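Local atomic coordinates of CheA (Treponema denticola, PDB entry 6Y1Y), a protein that probably autophosphorylates as a chemotaxis histidine kinase and passes phosphate to CheY or CheB, relaying receptor signals to the flagellar motors, and is here represented by its dimerization domain. Residues S18-T23 with G116-G121. Sequence-based numbering, arbitrary orientation.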
loop_
_atom_site.group_PDB
_atom_site.type_symbol
_atom_site.label_atom_id
_atom_site.label_comp_id
_atom_site.label_asym_id
_atom_site.label_seq_id
_atom_site.Cartn_x
_atom_site.Cartn_y
_atom_site.Cartn_z
ATOM N N SER B 18 21.523 15.550 8.754
ATOM C CA SER B 18 20.762 16.223 7.704
ATOM C C SER B 18 20.191 15.221 6.706
ATOM O O SER B 18 19.020 15.325 6.312
ATOM C CB SER B 18 21.648 17.251 6.993
ATOM O OG SER B 18 20.990 17.793 5.868
ATOM N N GLU B 19 21.000 14.246 6.281
ATOM C CA GLU B 19 20.503 13.196 5.395
ATOM C C GLU B 19 19.388 12.399 6.055
ATOM O O GLU B 19 18.459 11.936 5.380
ATOM C CB GLU B 19 21.631 12.248 4.997
ATOM C CG GLU B 19 22.630 12.766 3.987
ATOM C CD GLU B 19 23.554 11.657 3.518
ATOM O OE1 GLU B 19 23.133 10.869 2.643
ATOM O OE2 GLU B 19 24.688 11.555 4.041
ATOM N N THR B 20 19.496 12.180 7.369
ATOM C CA THR B 20 18.459 11.455 8.096
ATOM C C THR B 20 17.151 12.221 8.076
ATOM O O THR B 20 16.082 11.638 7.861
ATOM C CB THR B 20 18.897 11.207 9.541
ATOM O OG1 THR B 20 20.154 10.515 9.557
ATOM C CG2 THR B 20 17.867 10.371 10.279
ATOM N N VAL B 21 17.221 13.538 8.291
ATOM C CA VAL B 21 16.024 14.375 8.307
ATOM C C VAL B 21 15.371 14.406 6.930
ATOM O O VAL B 21 14.139 14.382 6.809
ATOM C CB VAL B 21 16.379 15.788 8.806
ATOM C CG1 VAL B 21 15.216 16.747 8.562
ATOM C CG2 VAL B 21 16.753 15.753 10.289
ATOM N N ILE B 22 16.181 14.451 5.872
ATOM C CA ILE B 22 15.637 14.442 4.518
ATOM C C ILE B 22 14.935 13.125 4.251
ATOM O O ILE B 22 13.816 13.084 3.722
ATOM C CB ILE B 22 16.759 14.681 3.491
ATOM C CG1 ILE B 22 17.344 16.084 3.651
ATOM C CG2 ILE B 22 16.259 14.417 2.074
ATOM C CD1 ILE B 22 18.601 16.315 2.835
ATOM N N THR B 23 15.580 12.025 4.630
ATOM C CA THR B 23 14.974 10.715 4.448
ATOM C C THR B 23 13.686 10.587 5.256
ATOM O O THR B 23 12.681 10.066 4.754
ATOM C CB THR B 23 15.995 9.639 4.824
ATOM O OG1 THR B 23 17.137 9.760 3.966
ATOM C CG2 THR B 23 15.412 8.260 4.656
ATOM N N GLY B 116 23.887 2.989 9.318
ATOM C CA GLY B 116 25.200 2.382 9.466
ATOM C C GLY B 116 26.300 3.416 9.607
ATOM O O GLY B 116 27.206 3.268 10.433
ATOM N N GLU B 117 26.232 4.483 8.811
ATOM C CA GLU B 117 27.222 5.549 8.905
ATOM C C GLU B 117 27.102 6.300 10.226
ATOM O O GLU B 117 28.116 6.681 10.823
ATOM C CB GLU B 117 27.070 6.510 7.726
ATOM C CG GLU B 117 27.516 5.935 6.389
ATOM C CD GLU B 117 27.616 6.999 5.308
ATOM O OE1 GLU B 117 26.608 7.691 5.050
ATOM O OE2 GLU B 117 28.707 7.146 4.718
ATOM N N LEU B 118 25.871 6.543 10.686
ATOM C CA LEU B 118 25.675 7.194 11.980
ATOM C C LEU B 118 26.281 6.374 13.106
ATOM O O LEU B 118 26.888 6.928 14.031
ATOM C CB LEU B 118 24.188 7.421 12.245
ATOM C CG LEU B 118 23.496 8.623 11.602
ATOM C CD1 LEU B 118 21.989 8.452 11.725
ATOM C CD2 LEU B 118 23.941 9.935 12.225
ATOM N N GLN B 119 26.114 5.051 13.054
ATOM C CA GLN B 119 26.611 4.203 14.131
ATOM C C GLN B 119 28.121 4.323 14.255
ATOM O O GLN B 119 28.652 4.570 15.344
ATOM C CB GLN B 119 26.202 2.755 13.879
ATOM C CG GLN B 119 26.434 1.822 15.045
ATOM C CD GLN B 119 25.445 0.672 15.054
ATOM O OE1 GLN B 119 24.372 0.767 15.648
ATOM N NE2 GLN B 119 25.798 -0.416 14.380
ATOM N N GLU B 120 28.832 4.192 13.136
ATOM C CA GLU B 120 30.282 4.318 13.186
ATOM C C GLU B 120 30.695 5.758 13.459
ATOM O O GLU B 120 31.658 6.004 14.192
ATOM C CB GLU B 120 30.900 3.810 11.885
ATOM C CG GLU B 120 30.526 2.373 11.552
ATOM C CD GLU B 120 31.359 1.348 12.312
ATOM O OE1 GLU B 120 32.137 1.744 13.211
ATOM O OE2 GLU B 120 31.230 0.140 12.008
ATOM N N GLY B 121 29.960 6.723 12.900
ATOM C CA GLY B 121 30.317 8.120 13.094
ATOM C C GLY B 121 30.221 8.562 14.542
ATOM O O GLY B 121 31.116 9.236 15.060
#
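The carboxylates of E19 and E117 come near each other with their planes turned roughly perpendicular, E19 OE2 standing 4.4 Å from E117 OE1. Neither lies flat over the other, and R113 forms a salt bridge with each, NH2 with E19 OE1 and NH1 with E117 OE1. The arginine's positive charge should offset much of the repulsion. Along the same seam, T20 meets L118: the hydroxyl OG1 abuts methyl CD1 at 3.5 Å, the two side chains crossing obliquely. T20 sets OG1 anti to its carbonyl carbon (chi1 -56°), where it also hydrogen-bonds L16 O one turn back, so this buried polar atom is satisfied within its own helix and offers L118 van der Waals contact alone. L118 has CG likewise anti to the carbonyl carbon (chi1 -81°), which brings CD1 against the threonine hydroxyl. One turn on from E19, T23 OG1 bonds to E19 O at 2.9 Å; T23 N approaches the same oxygen from the opposite face of the carbonyl at 3.0 Å, and N110 ND2 bonds to T23 OG1. With CA atoms of T20 and L118 9.2 Å apart and only 77 Å² buried, the backbones are well separated and the direct contact is slight. E19 and T20 both rest on I114, and L118 packs on L16 and V17. The second subunit also packs here: its S115 on T20 and its V17 on L118. Helix 7-67 and helix 93-125 pair antiparallel near one end of the elongated CheA dimerization domain, where the hairpins of two subunits pack as a four-helix bundle.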